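ATP-dependent DNA ligase (Mycobacterium tuberculosis, PDB 6NHX) joins breaks in double-stranded DNA at the expense of ATP, acting with Ku in non-homologous end joining in Mycobacterium tuberculosis. Local coordinates at residues E163-R169 / S182-H188; P218-F223 / P252-L257. The protein carries 1 engineered substitution. All coordinates share one frame; numbering follows the deposited sequence.

Contact 1 (E163-R169 / S182-H188); sequences EGVIAKR and SWVKDKH. With ATP (adenosine-5'-triphosphate), chain B.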
loop_
_atom_site.group_PDB
_atom_site.type_symbol
_atom_site.label_atom_id
_atom_site.label_comp_id
_atom_site.label_asym_id
_atom_site.label_seq_id
_atom_site.Cartn_x
_atom_site.Cartn_y
_atom_site.Cartn_z
ATOM N N GLU A 163 -0.383 -2.589 9.136
ATOM C CA GLU A 163 -1.493 -3.075 8.312
ATOM C C GLU A 163 -1.593 -4.598 8.328
ATOM O O GLU A 163 -2.693 -5.153 8.181
ATOM C CB GLU A 163 -1.353 -2.562 6.875
ATOM C CG GLU A 163 -2.612 -2.768 6.008
ATOM C CD GLU A 163 -3.772 -1.835 6.380
ATOM O OE1 GLU A 163 -4.944 -2.233 6.206
ATOM O OE2 GLU A 163 -3.526 -0.709 6.847
ATOM N N GLY A 164 -0.481 -5.292 8.524
ATOM C CA GLY A 164 -0.481 -6.738 8.421
ATOM C C GLY A 164 0.936 -7.272 8.445
ATOM O O GLY A 164 1.850 -6.630 8.978
ATOM N N VAL A 165 1.100 -8.442 7.850
ATOM C CA VAL A 165 2.366 -9.167 7.810
ATOM C C VAL A 165 2.566 -9.733 6.419
ATOM O O VAL A 165 1.607 -10.168 5.779
ATOM C CB VAL A 165 2.398 -10.287 8.879
ATOM C CG1 VAL A 165 3.537 -11.255 8.679
ATOM C CG2 VAL A 165 2.419 -9.706 10.283
ATOM N N ILE A 166 3.809 -9.741 5.952
ATOM C CA ILE A 166 4.238 -10.541 4.808
ATOM C C ILE A 166 5.144 -11.627 5.352
ATOM O O ILE A 166 6.205 -11.326 5.920
ATOM C CB ILE A 166 4.992 -9.732 3.737
ATOM C CG1 ILE A 166 4.372 -8.343 3.534
ATOM C CG2 ILE A 166 5.099 -10.567 2.438
ATOM C CD1 ILE A 166 3.101 -8.379 2.743
ATOM N N ALA A 167 4.765 -12.882 5.151
ATOM C CA ALA A 167 5.653 -13.991 5.451
ATOM C C ALA A 167 6.432 -14.352 4.200
ATOM O O ALA A 167 5.871 -14.429 3.104
ATOM C CB ALA A 167 4.840 -15.209 5.896
ATOM N N LYS A 168 7.739 -14.575 4.355
ATOM C CA LYS A 168 8.590 -14.926 3.231
ATOM C C LYS A 168 9.399 -16.161 3.592
ATOM O O LYS A 168 10.008 -16.220 4.666
ATOM C CB LYS A 168 9.496 -13.746 2.858
ATOM C CG LYS A 168 8.686 -12.519 2.472
ATOM C CD LYS A 168 9.568 -11.284 2.263
ATOM C CE LYS A 168 8.741 -10.063 1.885
ATOM N NZ LYS A 168 9.616 -8.850 1.783
ATOM N N ARG A 169 9.377 -17.161 2.718
ATOM C CA ARG A 169 10.095 -18.393 3.014
ATOM C C ARG A 169 11.590 -18.124 3.117
ATOM O O ARG A 169 12.182 -17.450 2.263
ATOM C CB ARG A 169 9.838 -19.410 1.905
ATOM C CG ARG A 169 8.586 -20.231 2.092
ATOM C CD ARG A 169 8.579 -21.478 1.204
ATOM N NE ARG A 169 9.586 -22.433 1.648
ATOM C CZ ARG A 169 9.352 -23.445 2.478
ATOM N NH1 ARG A 169 8.129 -23.655 2.951
ATOM N NH2 ARG A 169 10.346 -24.251 2.834
ATOM N N SER A 182 5.776 -18.483 -2.151
ATOM C CA SER A 182 6.803 -18.309 -1.135
ATOM C C SER A 182 6.666 -16.998 -0.366
ATOM O O SER A 182 7.404 -16.790 0.607
ATOM C CB SER A 182 8.176 -18.382 -1.798
ATOM O OG SER A 182 8.232 -17.421 -2.843
ATOM N N TRP A 183 5.777 -16.099 -0.792
ATOM C CA TRP A 183 5.478 -14.867 -0.068
ATOM C C TRP A 183 3.982 -14.841 0.195
ATOM O O TRP A 183 3.192 -14.993 -0.738
ATOM C CB TRP A 183 5.824 -13.625 -0.904
ATOM C CG TRP A 183 7.269 -13.234 -1.028
ATOM C CD1 TRP A 183 8.357 -14.013 -0.822
ATOM C CD2 TRP A 183 7.748 -11.942 -1.379
ATOM N NE1 TRP A 183 9.513 -13.279 -1.043
ATOM C CE2 TRP A 183 9.153 -12.003 -1.389
ATOM C CE3 TRP A 183 7.121 -10.737 -1.708
ATOM C CZ2 TRP A 183 9.952 -10.887 -1.699
ATOM C CZ3 TRP A 183 7.903 -9.636 -2.017
ATOM C CH2 TRP A 183 9.301 -9.723 -2.008
ATOM N N VAL A 184 3.592 -14.641 1.456
ATOM C CA VAL A 184 2.184 -14.692 1.844
ATOM C C VAL A 184 1.838 -13.388 2.552
ATOM O O VAL A 184 2.509 -13.010 3.521
ATOM C CB VAL A 184 1.915 -15.884 2.772
ATOM C CG1 VAL A 184 0.449 -15.916 3.151
ATOM C CG2 VAL A 184 2.322 -17.197 2.094
ATOM N N LYS A 185 0.814 -12.688 2.073
ATOM C CA LYS A 185 0.400 -11.413 2.640
ATOM C C LYS A 185 -0.919 -11.568 3.387
ATOM O O LYS A 185 -1.825 -12.258 2.913
ATOM C CB LYS A 185 0.279 -10.318 1.568
ATOM C CG LYS A 185 -0.512 -10.722 0.341
ATOM C CD LYS A 185 -0.813 -9.520 -0.541
ATOM C CE LYS A 185 -1.718 -9.903 -1.698
ATOM N NZ LYS A 185 -2.206 -8.702 -2.447
ATOM N N ASP A 186 -1.030 -10.907 4.539
ATOM C CA ASP A 186 -2.136 -11.123 5.472
ATOM C C ASP A 186 -2.373 -9.821 6.225
ATOM O O ASP A 186 -1.448 -9.292 6.836
ATOM C CB ASP A 186 -1.733 -12.259 6.430
ATOM C CG ASP A 186 -2.860 -12.743 7.303
ATOM O OD1 ASP A 186 -3.957 -12.161 7.248
ATOM O OD2 ASP A 186 -2.626 -13.708 8.065
ATOM N N LYS A 187 -3.602 -9.308 6.196
ATOM C CA LYS A 187 -3.954 -8.049 6.839
ATOM C C LYS A 187 -4.836 -8.291 8.060
ATOM O O LYS A 187 -5.631 -9.232 8.089
ATOM C CB LYS A 187 -4.708 -7.141 5.856
ATOM C CG LYS A 187 -3.877 -6.713 4.652
ATOM C CD LYS A 187 -4.452 -5.469 4.007
ATOM C CE LYS A 187 -4.222 -5.475 2.513
ATOM N NZ LYS A 187 -5.420 -5.946 1.772
ATOM N N HIS A 188 -4.727 -7.403 9.056
ATOM C CA HIS A 188 -5.571 -7.500 10.240
ATOM C C HIS A 188 -7.032 -7.231 9.921
ATOM O O HIS A 188 -7.919 -7.864 10.501
ATOM C CB HIS A 188 -5.095 -6.522 11.299
ATOM C CG HIS A 188 -3.666 -6.725 11.663
ATOM N ND1 HIS A 188 -3.213 -7.871 12.274
ATOM C CD2 HIS A 188 -2.577 -5.943 11.469
ATOM C CE1 HIS A 188 -1.906 -7.788 12.445
ATOM N NE2 HIS A 188 -1.498 -6.628 11.965
HETATM P PG ATP B . -0.752 -6.327 -4.910
HETATM O O1G ATP B . -0.284 -7.525 -4.109
HETATM O O2G ATP B . -1.160 -6.626 -6.340
HETATM O O3G ATP B . 0.203 -5.152 -4.804
HETATM P PB ATP B . -2.467 -4.628 -3.253
HETATM O O1B ATP B . -3.945 -4.615 -2.957
HETATM O O2B ATP B . -1.755 -3.379 -3.722
HETATM O O3B ATP B . -2.159 -5.861 -4.246
HETATM P PA ATP B . -2.181 -5.625 -0.545
HETATM O O1A ATP B . -3.123 -6.774 -0.739
HETATM O O2A ATP B . -2.516 -4.367 0.213
HETATM O O3A ATP B . -1.665 -5.185 -1.990
HETATM O "O5'" ATP B . -0.739 -6.208 -0.094
HETATM C "C5'" ATP B . 0.266 -5.336 0.416
HETATM C "C4'" ATP B . 1.048 -4.665 -0.718
HETATM O "O4'" ATP B . 2.159 -3.997 -0.121
HETATM C "C3'" ATP B . 1.619 -5.638 -1.727
HETATM O "O3'" ATP B . 1.834 -4.948 -2.954
HETATM C "C2'" ATP B . 2.955 -5.941 -1.110
HETATM O "O2'" ATP B . 3.904 -6.437 -2.066
HETATM C "C1'" ATP B . 3.383 -4.588 -0.552
HETATM N N9 ATP B . 4.199 -4.720 0.672
HETATM C C8 ATP B . 4.044 -4.013 1.820
HETATM N N7 ATP B . 4.989 -4.360 2.736
HETATM C C5 ATP B . 5.766 -5.288 2.145
HETATM C C6 ATP B . 6.916 -6.080 2.556
HETATM N N6 ATP B . 7.414 -5.961 3.792
HETATM N N1 ATP B . 7.433 -6.939 1.665
HETATM C C2 ATP B . 6.942 -7.088 0.429
HETATM N N3 ATP B . 5.875 -6.405 -0.014
HETATM C C4 ATP B . 5.253 -5.524 0.802
#
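With chi1 of -60° in K168 and -76° in W183, CG of each lies anti to its own carbonyl carbon, beside the backbone N, and the extended lysine then runs across the indole. K168 CG lies over one face, 3.6 Å from the centroid of the five-membered ring of W183, and CE comes over the ring system farther on. K168 NZ makes a cation-pi contact 4.2 Å from the centroid of the W183 six-membered ring. K168 NZ also donates to ATP N1 (2.9 Å) and forms a salt bridge with E29, so base and carboxylate jointly fix its position. W183 CZ3 approaches ATP C2, while I166 CG1 packs on the purine 3.5 Å from ATP C6.

K185 runs alongside I166 in the same direction, I166 CD1 on K185 CB, before its end carries on to the phosphates: chi1 of 49° sets CG between N and the carbonyl carbon, and the straight chain does the rest. K185 NZ donates hydrogen bonds to ATP O1A (2.7 Å) and O1G (2.8 Å), bridging alpha and gamma, which would lessen their mutual repulsion. K187 lays its CD against E163 CG and brings CE to 3.1 Å from ATP O2A. The E163 carboxylate is salt-bridged to R277 and, near D33, probably belongs to a manganese site.

Paired backbone bonds at V165–D186 and A167–V184 lock the two strands into antiparallel register, and D186 OD2 is hydrogen-bonded to V18 N. The sequences EGVIAK and KDK are nucleotidyltransferase motifs IV and V, and their pairing forms the ATP-binding floor of the adenylation domain of DNA ligases.

Contact 2 (P218-F223 / P252-L257); sequences PGGLQF and PFDVPL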
loop_
_atom_site.group_PDB
_atom_site.type_symbol
_atom_site.label_atom_id
_atom_site.label_comp_id
_atom_site.label_asym_id
_atom_site.label_seq_id
_atom_site.Cartn_x
_atom_site.Cartn_y
_atom_site.Cartn_z
ATOM N N PRO A 218 -27.397 -4.291 -10.281
ATOM C CA PRO A 218 -28.451 -3.914 -11.226
ATOM C C PRO A 218 -29.183 -2.700 -10.676
ATOM O O PRO A 218 -29.555 -2.661 -9.503
ATOM C CB PRO A 218 -29.354 -5.153 -11.269
ATOM C CG PRO A 218 -28.530 -6.272 -10.705
ATOM C CD PRO A 218 -27.603 -5.636 -9.718
ATOM N N GLY A 219 -29.351 -1.691 -11.511
ATOM C CA GLY A 219 -30.043 -0.504 -11.073
ATOM C C GLY A 219 -29.183 0.534 -10.390
ATOM O O GLY A 219 -29.705 1.598 -10.037
ATOM N N GLY A 220 -27.893 0.265 -10.179
ATOM C CA GLY A 220 -26.990 1.296 -9.701
ATOM C C GLY A 220 -26.174 0.844 -8.508
ATOM O O GLY A 220 -26.083 -0.345 -8.187
ATOM N N LEU A 221 -25.518 1.807 -7.857
ATOM C CA LEU A 221 -24.720 1.498 -6.679
ATOM C C LEU A 221 -25.617 1.149 -5.501
ATOM O O LEU A 221 -26.598 1.849 -5.221
ATOM C CB LEU A 221 -23.841 2.692 -6.290
ATOM C CG LEU A 221 -22.691 3.092 -7.209
ATOM C CD1 LEU A 221 -21.925 4.257 -6.580
ATOM C CD2 LEU A 221 -21.772 1.918 -7.467
ATOM N N GLN A 222 -25.283 0.061 -4.815
ATOM C CA GLN A 222 -25.962 -0.317 -3.581
ATOM C C GLN A 222 -25.209 0.361 -2.445
ATOM O O GLN A 222 -24.048 0.035 -2.177
ATOM C CB GLN A 222 -25.973 -1.835 -3.447
ATOM C CG GLN A 222 -26.573 -2.510 -4.675
ATOM C CD GLN A 222 -26.379 -4.010 -4.681
ATOM O OE1 GLN A 222 -27.182 -4.750 -4.116
ATOM N NE2 GLN A 222 -25.315 -4.468 -5.332
ATOM N N PHE A 223 -25.858 1.327 -1.803
ATOM C CA PHE A 223 -25.210 2.152 -0.790
ATOM C C PHE A 223 -24.638 1.281 0.326
ATOM O O PHE A 223 -25.327 0.417 0.884
ATOM C CB PHE A 223 -26.251 3.133 -0.249
ATOM C CG PHE A 223 -25.741 4.075 0.798
ATOM C CD1 PHE A 223 -26.475 4.295 1.954
ATOM C CD2 PHE A 223 -24.562 4.770 0.616
ATOM C CE1 PHE A 223 -26.031 5.178 2.919
ATOM C CE2 PHE A 223 -24.112 5.654 1.577
ATOM C CZ PHE A 223 -24.847 5.852 2.738
ATOM N N PRO A 252 -26.082 8.183 -8.405
ATOM C CA PRO A 252 -25.783 6.868 -8.980
ATOM C C PRO A 252 -26.325 5.696 -8.178
ATOM O O PRO A 252 -26.128 4.544 -8.583
ATOM C CB PRO A 252 -24.250 6.854 -8.963
ATOM C CG PRO A 252 -23.908 7.622 -7.717
ATOM C CD PRO A 252 -24.929 8.737 -7.656
ATOM N N PHE A 253 -27.009 5.956 -7.073
ATOM C CA PHE A 253 -27.445 4.891 -6.181
ATOM C C PHE A 253 -28.763 4.285 -6.649
ATOM O O PHE A 253 -29.570 4.944 -7.301
ATOM C CB PHE A 253 -27.566 5.431 -4.758
ATOM C CG PHE A 253 -26.244 5.829 -4.178
ATOM C CD1 PHE A 253 -25.402 4.869 -3.651
ATOM C CD2 PHE A 253 -25.830 7.160 -4.198
ATOM C CE1 PHE A 253 -24.161 5.218 -3.144
ATOM C CE2 PHE A 253 -24.577 7.518 -3.694
ATOM C CZ PHE A 253 -23.760 6.550 -3.153
ATOM N N ASP A 254 -28.955 3.003 -6.317
ATOM C CA ASP A 254 -30.148 2.280 -6.749
ATOM C C ASP A 254 -31.415 2.659 -5.991
ATOM O O ASP A 254 -32.508 2.311 -6.440
ATOM C CB ASP A 254 -29.919 0.755 -6.748
ATOM C CG ASP A 254 -29.842 0.149 -5.361
ATOM O OD1 ASP A 254 -29.693 0.880 -4.364
ATOM O OD2 ASP A 254 -29.931 -1.094 -5.269
ATOM N N VAL A 255 -31.288 3.337 -4.857
ATOM C CA VAL A 255 -32.395 3.861 -4.061
ATOM C C VAL A 255 -31.962 5.270 -3.674
ATOM O O VAL A 255 -30.796 5.445 -3.293
ATOM C CB VAL A 255 -32.606 2.991 -2.809
ATOM C CG1 VAL A 255 -33.513 3.688 -1.829
ATOM C CG2 VAL A 255 -33.209 1.630 -3.195
ATOM N N PRO A 256 -32.813 6.291 -3.776
ATOM C CA PRO A 256 -32.391 7.640 -3.361
ATOM C C PRO A 256 -31.935 7.615 -1.913
ATOM O O PRO A 256 -32.614 7.055 -1.044
ATOM C CB PRO A 256 -33.654 8.488 -3.549
ATOM C CG PRO A 256 -34.525 7.696 -4.516
ATOM C CD PRO A 256 -34.223 6.251 -4.208
ATOM N N LEU A 257 -30.778 8.223 -1.659
ATOM C CA LEU A 257 -30.155 8.111 -0.347
ATOM C C LEU A 257 -31.077 8.691 0.726
ATOM O O LEU A 257 -31.760 9.689 0.489
ATOM C CB LEU A 257 -28.841 8.895 -0.313
ATOM C CG LEU A 257 -27.616 8.323 -1.024
ATOM C CD1 LEU A 257 -26.441 9.294 -0.888
ATOM C CD2 LEU A 257 -27.209 6.976 -0.463
HETATM O O HOH W 1 -32.700 0.927 -8.870
HETATM O O HOH W 2 -28.550 1.790 -2.256
#
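L221 and F253 form a single backbone bridge, in which L221 N donates to P252 O at 2.9 Å and L221 O accepts from D254 N at 2.8 Å. Both donors lie somewhat off the carbonyl planes, although the N-H groups point fairly straight at the oxygens. G220, with phi at 130°, brings its bare CA close to P252 O, and G219 O receives a CA-H from D254.

The L221 side chain reaches past the bridge, with CB against F253 CD1 and CD1 lying near P252 CG. L221 O sits at the edge of the F253 ring, close to its plane. Next along the strand, F223 has CG anti to its backbone N (chi1 -179°), which sends the ring toward F253 and L257. The two phenyl rings make an offset edge-to-face pair, the edge of F223 directed at the face of F253, with centroids 5.6 Å apart and planes at 84°. L257 CD2 rests over the centre of the F223 face, 3.6 Å from its centroid in a CH-pi contact, and also lies over a face of F253. One methyl thus serves both aromatics, and Y267 and L212 extend this apolar cluster.

On the polar side, the D254 carboxylate is linked to the strand through water: OD1 accepts from a water at 2.6 Å, which in turn accepts from F223 N at 2.8 Å. A second water donates to both G219 O and D254 O, stitching the outer end of the contact. Here a loop between strand 247-248 and helix 259-262 packs against the start of strand 220-228 in the C-terminal OB-fold domain, at the surface and away from the nucleotide site.

In the fold
From the N terminus, strands 12-15 and 26-31 come first; in the five-stranded mixed sheet they flank 184-187 and 164-169 respectively. Contact 1 then closes a short excursion, 170-181, that holds strand 179-180. Immediately afterwards strand 190-201 opens the C-terminal domain. There contact 2 closes a longer loop, 224-251, containing the rest of strand 220-228, helix 235-243 and strand 247-248. The two closures follow in series, neither nested nor crossing, with centres 36 Å apart and no touch between them. Contact 1 belongs to the adenylation domain and contact 2 to the distal OB-fold; R277 and R293 of the latter domain reach back to E163 and ATP.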